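Local coordinates for protein putative TIM-barrel metal-dependent hydrolase (PDB 4DZI) that probably acts as a metal-dependent hydrolase of the amidohydrolase family, holding a pair of metal ions, here cadmium, in a TIM-barrel fold, at residues C[171-185]-C[206-220]. Sequence-based numbering, arbitrary orientation.
Sequences LADPTRAVEEVDFVL and RSLGDRSHDPVWARL
Val216 packs as a knob into a hole on helix 174-185, its side chain set among Pro174, Ala177, Val178 and Val181. With CG1 anti to the backbone N (chi1 171°), its two methyls divide the work: Val216 CG1 meets Val181 CG2, while Val216 CG2 lies 3.7 Å from Ala177 CB and also faces Val178. From the loop ahead of the helix, Leu171 closes in on the same valine, and its CD2 presses to 3.4 Å from Val216 CG2, tighter than usual for two carbons. The other methyl of Leu171, CD1, lies over one face of the His213 ring, 4.2 Å from its centroid in a CH-pi contact, and also reaches Trp217 CZ2.

Pro174 CG comes instead to the edge of that imidazole. The ring is held at both nitrogens, ND1 donating to Leu208 O and NE2 accepting from Arg206 NE over 2.9 Å. That bond, in the plane of the Arg206 guanidinium, helps fix its orientation, and NH2 of the same group grips two successive carbonyls, Leu171 O at 2.9 Å and Ala172 O at 2.8 Å, both in the guanidinium plane; Ala172 O is approached from above its own carbonyl plane. A water links Arg206 NH1 to Ala172 O as well.

Farther along, Arg219 takes Asp182 side-on: NE to OD1 (2.8 Å) and NH2 to OD2, each oxygen using its syn lone pair. Val178 CG1 lies over one face of this guanidinium.

The two helix axes run nearly parallel, 15° apart and 8.9 Å at closest, as expected for neighbouring outer helices of a TIM barrel. Helix 136-153 packs against the far flank of 174-186, helix 266-277 receives Leu208 and Trp217, and Val184 and Leu220 both rest on strand 192-193.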
ATOM      1  N   LEU C 171       1.472   5.109  22.606  1.00 13.78           N
ATOM      2  CA  LEU C 171       1.342   3.808  23.244  1.00 15.25           C
ATOM      3  C   LEU C 171       2.704   3.090  23.389  1.00 16.53           C
ATOM      4  O   LEU C 171       2.709   1.887  23.703  1.00 18.61           O
ATOM      5  CB  LEU C 171       0.416   2.917  22.417  1.00 17.16           C
ATOM      6  CG  LEU C 171      -1.037   3.381  22.428  1.00 22.19           C
ATOM      7  CD1 LEU C 171      -1.884   2.675  21.386  1.00 25.95           C
ATOM      8  CD2 LEU C 171      -1.592   3.165  23.819  1.00 33.29           C
ATOM      9  N   ALA C 172       3.823   3.792  23.183  1.00 15.41           N
ATOM     10  CA  ALA C 172       5.141   3.142  23.139  1.00 18.59           C
ATOM     11  C   ALA C 172       5.446   2.409  24.439  1.00 21.21           C
ATOM     12  O   ALA C 172       6.053   1.348  24.427  1.00 21.08           O
ATOM     13  CB  ALA C 172       6.253   4.130  22.782  1.00 14.87           C
ATOM     14  N   ASP C 173       5.045   3.000  25.559  1.00 18.82           N
ATOM     15  CA  ASP C 173       5.112   2.307  26.864  1.00 20.42           C
ATOM     16  C   ASP C 173       3.677   2.271  27.368  1.00 19.82           C
ATOM     17  O   ASP C 173       3.137   3.316  27.779  1.00 21.43           O
ATOM     18  CB  ASP C 173       5.991   3.127  27.801  1.00 20.99           C
ATOM     19  CG  ASP C 173       6.006   2.595  29.248  1.00 28.60           C
ATOM     20  OD1 ASP C 173       5.027   1.982  29.707  1.00 25.53           O
ATOM     21  OD2 ASP C 173       7.014   2.840  29.931  1.00 36.01           O
ATOM     22  N   PRO C 174       3.010   1.099  27.294  1.00 19.25           N
ATOM     23  CA  PRO C 174       1.574   1.177  27.494  1.00 20.68           C
ATOM     24  C   PRO C 174       1.125   1.501  28.917  1.00 27.73           C
ATOM     25  O   PRO C 174       0.013   1.987  29.097  1.00 26.36           O
ATOM     26  CB  PRO C 174       1.079  -0.225  27.109  1.00 25.44           C
ATOM     27  CG  PRO C 174       2.084  -0.708  26.138  1.00 25.26           C
ATOM     28  CD  PRO C 174       3.405  -0.155  26.625  1.00 24.89           C
ATOM     29  N   THR C 175       1.966   1.233  29.909  1.00 27.53           N
ATOM     30  CA  THR C 175       1.632   1.584  31.294  1.00 28.53           C
ATOM     31  C   THR C 175       1.724   3.093  31.472  1.00 24.12           C
ATOM     32  O   THR C 175       0.815   3.715  32.037  1.00 23.43           O
ATOM     33  CB  THR C 175       2.622   0.929  32.255  1.00 31.34           C
ATOM     34  OG1 THR C 175       2.402  -0.478  32.225  1.00 33.58           O
ATOM     35  CG2 THR C 175       2.424   1.443  33.673  1.00 29.85           C
ATOM     36  N   ARG C 176       2.818   3.677  30.971  1.00 24.03           N
ATOM     37  CA  ARG C 176       2.959   5.130  30.991  1.00 23.73           C
ATOM     38  C   ARG C 176       1.882   5.811  30.128  1.00 22.35           C
ATOM     39  O   ARG C 176       1.441   6.910  30.457  1.00 21.69           O
ATOM     40  CB  ARG C 176       4.369   5.561  30.616  1.00 25.39           C
ATOM     41  CG  ARG C 176       4.584   7.062  30.581  1.00 43.30           C
ATOM     42  CD  ARG C 176       4.535   7.682  31.967  1.00 47.08           C
ATOM     43  NE  ARG C 176       4.347   9.131  31.920  1.00 48.70           N
ATOM     44  CZ  ARG C 176       5.325  10.012  31.727  1.00 78.14           C
ATOM     45  NH1 ARG C 176       6.576   9.599  31.548  1.00 58.75           N
ATOM     46  NH2 ARG C 176       5.050  11.311  31.713  1.00 47.74           N
ATOM     47  N   ALA C 177       1.433   5.136  29.063  1.00 20.93           N
ATOM     48  CA  ALA C 177       0.370   5.670  28.213  1.00 20.72           C
ATOM     49  C   ALA C 177      -0.961   5.838  28.980  1.00 17.06           C
ATOM     50  O   ALA C 177      -1.700   6.798  28.745  1.00 19.89           O
ATOM     51  CB  ALA C 177       0.183   4.787  26.976  1.00 22.16           C
ATOM     52  N   VAL C 178      -1.276   4.877  29.849  1.00 20.14           N
ATOM     53  CA  VAL C 178      -2.474   4.963  30.681  1.00 23.44           C
ATOM     54  C   VAL C 178      -2.349   6.172  31.616  1.00 17.81           C
ATOM     55  O   VAL C 178      -3.318   6.921  31.802  1.00 19.65           O
ATOM     56  CB  VAL C 178      -2.763   3.662  31.487  1.00 23.51           C
ATOM     57  CG1 VAL C 178      -3.872   3.926  32.497  1.00 29.35           C
ATOM     58  CG2 VAL C 178      -3.167   2.499  30.586  1.00 19.88           C
ATOM     59  N   GLU C 179      -1.158   6.412  32.153  1.00 20.79           N
ATOM     60  CA  GLU C 179      -0.938   7.652  32.914  1.00 25.14           C
ATOM     61  C   GLU C 179      -1.135   8.912  32.083  1.00 21.26           C
ATOM     62  O   GLU C 179      -1.670   9.880  32.564  1.00 22.13           O
ATOM     63  CB  GLU C 179       0.455   7.700  33.538  1.00 23.53           C
ATOM     64  CG  GLU C 179       0.668   6.629  34.590  1.00 38.78           C
ATOM     65  CD  GLU C 179       2.080   6.645  35.130  1.00 46.26           C
ATOM     66  OE1 GLU C 179       2.677   7.744  35.179  1.00 59.60           O
ATOM     67  OE2 GLU C 179       2.586   5.561  35.494  1.00 67.79           O
ATOM     68  N   GLU C 180      -0.637   8.920  30.845  1.00 17.54           N
ATOM     69  CA  GLU C 180      -0.853  10.089  30.011  1.00 20.87           C
ATOM     70  C   GLU C 180      -2.340  10.298  29.737  1.00 15.74           C
ATOM     71  O   GLU C 180      -2.820  11.423  29.729  1.00 18.84           O
ATOM     72  CB  GLU C 180      -0.091   9.969  28.670  1.00 19.15           C
ATOM     73  CG  GLU C 180      -0.003  11.324  27.971  1.00 19.63           C
ATOM     74  CD  GLU C 180       0.949  12.276  28.691  1.00 18.16           C
ATOM     75  OE1 GLU C 180       1.985  11.798  29.240  1.00 20.33           O
ATOM     76  OE2 GLU C 180       0.685  13.497  28.698  1.00 19.91           O
ATOM     77  N   VAL C 181      -3.067   9.219  29.467  1.00 16.24           N
ATOM     78  CA  VAL C 181      -4.462   9.353  29.138  1.00 16.17           C
ATOM     79  C   VAL C 181      -5.215   9.886  30.376  1.00 20.34           C
ATOM     80  O   VAL C 181      -6.001  10.816  30.289  1.00 19.46           O
ATOM     81  CB  VAL C 181      -5.108   8.028  28.720  1.00 24.50           C
ATOM     82  CG1 VAL C 181      -6.620   8.181  28.717  1.00 27.07           C
ATOM     83  CG2 VAL C 181      -4.610   7.569  27.357  1.00 25.30           C
ATOM     84  N   ASP C 182      -4.950   9.299  31.536  1.00 25.15           N
ATOM     85  CA  ASP C 182      -5.567   9.811  32.764  1.00 24.87           C
ATOM     86  C   ASP C 182      -5.286  11.299  32.968  1.00 23.45           C
ATOM     87  O   ASP C 182      -6.187  12.055  33.339  1.00 22.68           O
ATOM     88  CB  ASP C 182      -5.102   9.003  33.990  1.00 23.11           C
ATOM     89  CG  ASP C 182      -5.725   7.621  34.041  1.00 33.60           C
ATOM     90  OD1 ASP C 182      -6.709   7.388  33.294  1.00 27.16           O
ATOM     91  OD2 ASP C 182      -5.238   6.766  34.826  1.00 32.84           O
ATOM     92  N   PHE C 183      -4.046  11.719  32.737  1.00 20.53           N
ATOM     93  CA  PHE C 183      -3.673  13.113  32.914  1.00 22.08           C
ATOM     94  C   PHE C 183      -4.452  14.030  31.956  1.00 24.96           C
ATOM     95  O   PHE C 183      -4.991  15.040  32.380  1.00 19.77           O
ATOM     96  CB  PHE C 183      -2.161  13.314  32.730  1.00 22.61           C
ATOM     97  CG  PHE C 183      -1.781  14.737  32.416  1.00 23.30           C
ATOM     98  CD1 PHE C 183      -1.598  15.144  31.098  1.00 27.07           C
ATOM     99  CD2 PHE C 183      -1.607  15.661  33.429  1.00 31.84           C
ATOM    100  CE1 PHE C 183      -1.263  16.455  30.798  1.00 33.74           C
ATOM    101  CE2 PHE C 183      -1.261  16.971  33.140  1.00 39.96           C
ATOM    102  CZ  PHE C 183      -1.092  17.370  31.826  1.00 33.23           C
ATOM    103  N   VAL C 184      -4.500  13.695  30.663  1.00 18.80           N
ATOM    104  CA  VAL C 184      -5.213  14.572  29.704  1.00 14.67           C
ATOM    105  C   VAL C 184      -6.734  14.560  29.877  1.00 18.01           C
ATOM    106  O   VAL C 184      -7.373  15.596  29.756  1.00 20.43           O
ATOM    107  CB  VAL C 184      -4.796  14.344  28.205  1.00 15.80           C
ATOM    108  CG1 VAL C 184      -3.280  14.533  28.039  1.00 17.89           C
ATOM    109  CG2 VAL C 184      -5.257  12.978  27.698  1.00 23.00           C
ATOM    110  N   LEU C 185      -7.298  13.399  30.206  1.00 17.15           N
ATOM    111  CA  LEU C 185      -8.725  13.293  30.528  1.00 19.91           C
ATOM    112  C   LEU C 185      -9.051  14.140  31.755  1.00 28.36           C
ATOM    113  O   LEU C 185     -10.060  14.853  31.781  1.00 26.08           O
ATOM    114  CB  LEU C 185      -9.110  11.836  30.764  1.00 22.29           C
ATOM    115  CG  LEU C 185      -9.165  10.927  29.539  1.00 21.89           C
ATOM    116  CD1 LEU C 185      -9.587   9.524  29.941  1.00 27.30           C
ATOM    117  CD2 LEU C 185     -10.148  11.487  28.521  1.00 23.39           C
ATOM    118  N   ARG C 206       4.736  -2.790  17.687  1.00 15.32           N
ATOM    119  CA  ARG C 206       3.448  -3.446  17.956  1.00 16.74           C
ATOM    120  C   ARG C 206       2.306  -2.927  17.049  1.00 18.19           C
ATOM    121  O   ARG C 206       2.296  -1.773  16.589  1.00 15.23           O
ATOM    122  CB  ARG C 206       3.023  -3.288  19.428  1.00 17.59           C
ATOM    123  CG  ARG C 206       3.935  -3.940  20.466  1.00 18.46           C
ATOM    124  CD  ARG C 206       3.313  -3.777  21.844  1.00 24.53           C
ATOM    125  NE  ARG C 206       3.344  -2.395  22.351  1.00 18.32           N
ATOM    126  CZ  ARG C 206       4.425  -1.767  22.829  1.00 18.16           C
ATOM    127  NH1 ARG C 206       5.629  -2.350  22.838  1.00 18.70           N
ATOM    128  NH2 ARG C 206       4.329  -0.511  23.262  1.00 20.57           N
ATOM    129  N   SER C 207       1.356  -3.808  16.780  1.00 16.04           N
ATOM    130  CA  SER C 207       0.076  -3.447  16.183  1.00 19.73           C
ATOM    131  C   SER C 207      -0.670  -2.505  17.136  1.00 20.62           C
ATOM    132  O   SER C 207      -0.536  -2.617  18.348  1.00 17.07           O
ATOM    133  CB  SER C 207      -0.737  -4.729  16.011  1.00 18.07           C
ATOM    134  OG  SER C 207      -2.042  -4.452  15.601  1.00 18.70           O
ATOM    135  N   LEU C 208      -1.448  -1.574  16.582  1.00 13.04           N
ATOM    136  CA  LEU C 208      -2.316  -0.730  17.412  1.00 15.01           C
ATOM    137  C   LEU C 208      -3.257  -1.592  18.251  1.00 20.63           C
ATOM    138  O   LEU C 208      -3.613  -1.220  19.364  1.00 16.51           O
ATOM    139  CB  LEU C 208      -3.092   0.252  16.532  1.00 14.13           C
ATOM    140  CG  LEU C 208      -2.199   1.435  16.115  1.00 16.18           C
ATOM    141  CD1 LEU C 208      -2.786   2.136  14.895  1.00 16.94           C
ATOM    142  CD2 LEU C 208      -2.078   2.429  17.269  1.00 13.30           C
ATOM    143  N   GLY C 209      -3.624  -2.753  17.719  1.00 14.98           N
ATOM    144  CA  GLY C 209      -4.491  -3.727  18.415  1.00 15.02           C
ATOM    145  C   GLY C 209      -3.827  -4.769  19.304  1.00 19.14           C
ATOM    146  O   GLY C 209      -4.494  -5.734  19.688  1.00 20.10           O
ATOM    147  N   ASP C 210      -2.549  -4.583  19.628  1.00 18.17           N
ATOM    148  CA  ASP C 210      -1.864  -5.391  20.641  1.00 15.32           C
ATOM    149  C   ASP C 210      -2.662  -5.401  21.944  1.00 24.34           C
ATOM    150  O   ASP C 210      -3.142  -4.378  22.385  1.00 16.51           O
ATOM    151  CB  ASP C 210      -0.463  -4.868  20.892  1.00 18.59           C
ATOM    152  CG  ASP C 210       0.404  -5.897  21.594  1.00 24.00           C
ATOM    153  OD1 ASP C 210       0.375  -5.949  22.846  1.00 24.00           O
ATOM    154  OD2 ASP C 210       1.115  -6.648  20.882  1.00 25.55           O
ATOM    155  N   ARG C 211      -2.807  -6.556  22.578  1.00 22.24           N
ATOM    156  CA  ARG C 211      -3.585  -6.599  23.798  1.00 18.65           C
ATOM    157  C   ARG C 211      -3.020  -5.747  24.928  1.00 16.23           C
ATOM    158  O   ARG C 211      -3.770  -5.340  25.825  1.00 22.43           O
ATOM    159  CB  ARG C 211      -3.724  -8.053  24.285  1.00 27.56           C
ATOM    160  CG  ARG C 211      -4.296  -8.994  23.236  1.00 27.83           C
ATOM    161  CD  ARG C 211      -5.724  -8.631  22.864  1.00 30.13           C
ATOM    162  NE  ARG C 211      -6.625  -8.622  24.022  1.00 32.26           N
ATOM    163  CZ  ARG C 211      -7.222  -9.713  24.505  1.00 53.64           C
ATOM    164  NH1 ARG C 211      -7.010 -10.889  23.940  1.00 30.27           N
ATOM    165  NH2 ARG C 211      -8.037  -9.634  25.552  1.00 38.41           N
ATOM    166  N   SER C 212      -1.721  -5.480  24.905  1.00 20.33           N
ATOM    167  CA  SER C 212      -1.147  -4.615  25.922  1.00 18.26           C
ATOM    168  C   SER C 212      -1.660  -3.158  25.827  1.00 18.90           C
ATOM    169  O   SER C 212      -1.451  -2.355  26.746  1.00 23.01           O
ATOM    170  CB  SER C 212       0.389  -4.650  25.890  1.00 24.81           C
ATOM    171  OG  SER C 212       0.884  -4.015  24.717  1.00 21.79           O
ATOM    172  N   HIS C 213      -2.346  -2.828  24.733  1.00 20.03           N
ATOM    173  CA  HIS C 213      -2.913  -1.481  24.598  1.00 20.91           C
ATOM    174  C   HIS C 213      -4.322  -1.403  25.091  1.00 25.40           C
ATOM    175  O   HIS C 213      -4.906  -0.317  25.132  1.00 20.64           O
ATOM    176  CB  HIS C 213      -2.869  -1.034  23.131  1.00 14.46           C
ATOM    177  CG  HIS C 213      -1.486  -1.124  22.521  1.00 13.51           C
ATOM    178  ND1 HIS C 213      -1.286  -1.198  21.180  1.00 16.14           N
ATOM    179  CD2 HIS C 213      -0.231  -1.137  23.104  1.00 17.94           C
ATOM    180  CE1 HIS C 213       0.027  -1.271  20.936  1.00 12.29           C
ATOM    181  NE2 HIS C 213       0.678  -1.208  22.102  1.00 17.79           N
ATOM    182  N   ASP C 214      -4.910  -2.545  25.445  1.00 20.10           N
ATOM    183  CA  ASP C 214      -6.299  -2.543  25.877  1.00 19.89           C
ATOM    184  C   ASP C 214      -6.631  -1.551  27.012  1.00 15.32           C
ATOM    185  O   ASP C 214      -7.693  -0.950  26.999  1.00 18.77           O
ATOM    186  CB  ASP C 214      -6.745  -3.952  26.272  1.00 23.48           C
ATOM    187  CG  ASP C 214      -7.035  -4.805  25.059  1.00 29.99           C
ATOM    188  OD1 ASP C 214      -7.466  -4.217  24.036  1.00 22.32           O
ATOM    189  OD2 ASP C 214      -6.806  -6.041  25.113  1.00 29.34           O
ATOM    190  N   PRO C 215      -5.740  -1.399  27.996  1.00 20.80           N
ATOM    191  CA  PRO C 215      -6.090  -0.446  29.062  1.00 23.57           C
ATOM    192  C   PRO C 215      -6.274   1.010  28.563  1.00 19.78           C
ATOM    193  O   PRO C 215      -7.190   1.698  28.997  1.00 22.33           O
ATOM    194  CB  PRO C 215      -4.920  -0.586  30.038  1.00 24.67           C
ATOM    195  CG  PRO C 215      -4.481  -2.019  29.844  1.00 25.62           C
ATOM    196  CD  PRO C 215      -4.578  -2.240  28.360  1.00 21.82           C
ATOM    197  N   VAL C 216      -5.433   1.444  27.626  1.00 20.72           N
ATOM    198  CA  VAL C 216      -5.618   2.753  26.977  1.00 18.51           C
ATOM    199  C   VAL C 216      -6.955   2.838  26.220  1.00 17.24           C
ATOM    200  O   VAL C 216      -7.702   3.797  26.394  1.00 19.92           O
ATOM    201  CB  VAL C 216      -4.430   3.074  26.035  1.00 21.88           C
ATOM    202  CG1 VAL C 216      -4.722   4.331  25.202  1.00 19.19           C
ATOM    203  CG2 VAL C 216      -3.147   3.253  26.852  1.00 24.46           C
ATOM    204  N   TRP C 217      -7.242   1.896  25.326  1.00 15.09           N
ATOM    205  CA  TRP C 217      -8.524   1.975  24.604  1.00 15.00           C
ATOM    206  C   TRP C 217      -9.703   1.926  25.537  1.00 15.39           C
ATOM    207  O   TRP C 217     -10.720   2.598  25.286  1.00 17.80           O
ATOM    208  CB  TRP C 217      -8.701   0.862  23.588  1.00 19.66           C
ATOM    209  CG  TRP C 217      -7.583   0.758  22.589  1.00 16.51           C
ATOM    210  CD1 TRP C 217      -6.811  -0.372  22.289  1.00 19.46           C
ATOM    211  CD2 TRP C 217      -7.047   1.822  21.736  1.00 15.01           C
ATOM    212  NE1 TRP C 217      -5.896  -0.097  21.310  1.00 18.91           N
ATOM    213  CE2 TRP C 217      -5.968   1.212  20.952  1.00 15.79           C
ATOM    214  CE3 TRP C 217      -7.356   3.187  21.537  1.00 17.25           C
ATOM    215  CZ2 TRP C 217      -5.249   1.930  20.004  1.00 19.56           C
ATOM    216  CZ3 TRP C 217      -6.613   3.900  20.592  1.00 19.05           C
ATOM    217  CH2 TRP C 217      -5.581   3.287  19.850  1.00 17.82           C
ATOM    218  N   ALA C 218      -9.597   1.143  26.613  1.00 18.91           N
ATOM    219  CA  ALA C 218     -10.708   1.105  27.580  1.00 19.96           C
ATOM    220  C   ALA C 218     -10.910   2.468  28.279  1.00 20.09           C
ATOM    221  O   ALA C 218     -12.058   2.909  28.466  1.00 22.40           O
ATOM    222  CB  ALA C 218     -10.523  -0.023  28.613  1.00 21.23           C
ATOM    223  N   ARG C 219      -9.813   3.133  28.665  1.00 20.28           N
ATOM    224  CA  ARG C 219      -9.955   4.475  29.238  1.00 21.78           C
ATOM    225  C   ARG C 219     -10.677   5.438  28.280  1.00 21.70           C
ATOM    226  O   ARG C 219     -11.561   6.187  28.678  1.00 20.87           O
ATOM    227  CB  ARG C 219      -8.618   5.073  29.660  1.00 19.63           C
ATOM    228  CG  ARG C 219      -7.942   4.428  30.861  1.00 34.25           C
ATOM    229  CD  ARG C 219      -8.680   4.661  32.176  1.00 38.35           C
ATOM    230  NE  ARG C 219      -7.731   4.776  33.295  1.00 41.08           N
ATOM    231  CZ  ARG C 219      -7.120   3.759  33.910  1.00 50.92           C
ATOM    232  NH1 ARG C 219      -7.330   2.495  33.541  1.00 34.58           N
ATOM    233  NH2 ARG C 219      -6.281   4.013  34.910  1.00 25.59           N
ATOM    234  N   LEU C 220     -10.301   5.433  27.004  1.00 16.85           N
ATOM    235  CA  LEU C 220     -10.915   6.386  26.082  1.00 17.33           C
ATOM    236  C   LEU C 220     -12.375   6.032  25.838  1.00 14.20           C
ATOM    237  O   LEU C 220     -13.242   6.900  25.744  1.00 20.61           O
ATOM    238  CB  LEU C 220     -10.152   6.383  24.736  1.00 15.32           C
ATOM    239  CG  LEU C 220      -8.731   6.911  24.850  1.00 21.25           C
ATOM    240  CD1 LEU C 220      -7.996   6.679  23.534  1.00 19.83           C
ATOM    241  CD2 LEU C 220      -8.770   8.394  25.191  1.00 17.38           C
TER
HETATM  242  O   HOH W   1       7.688  -1.364  24.582  1.00 33.85           O
HETATM  243  O   HOH W   2      -2.315   0.159  27.544  1.00 44.85           O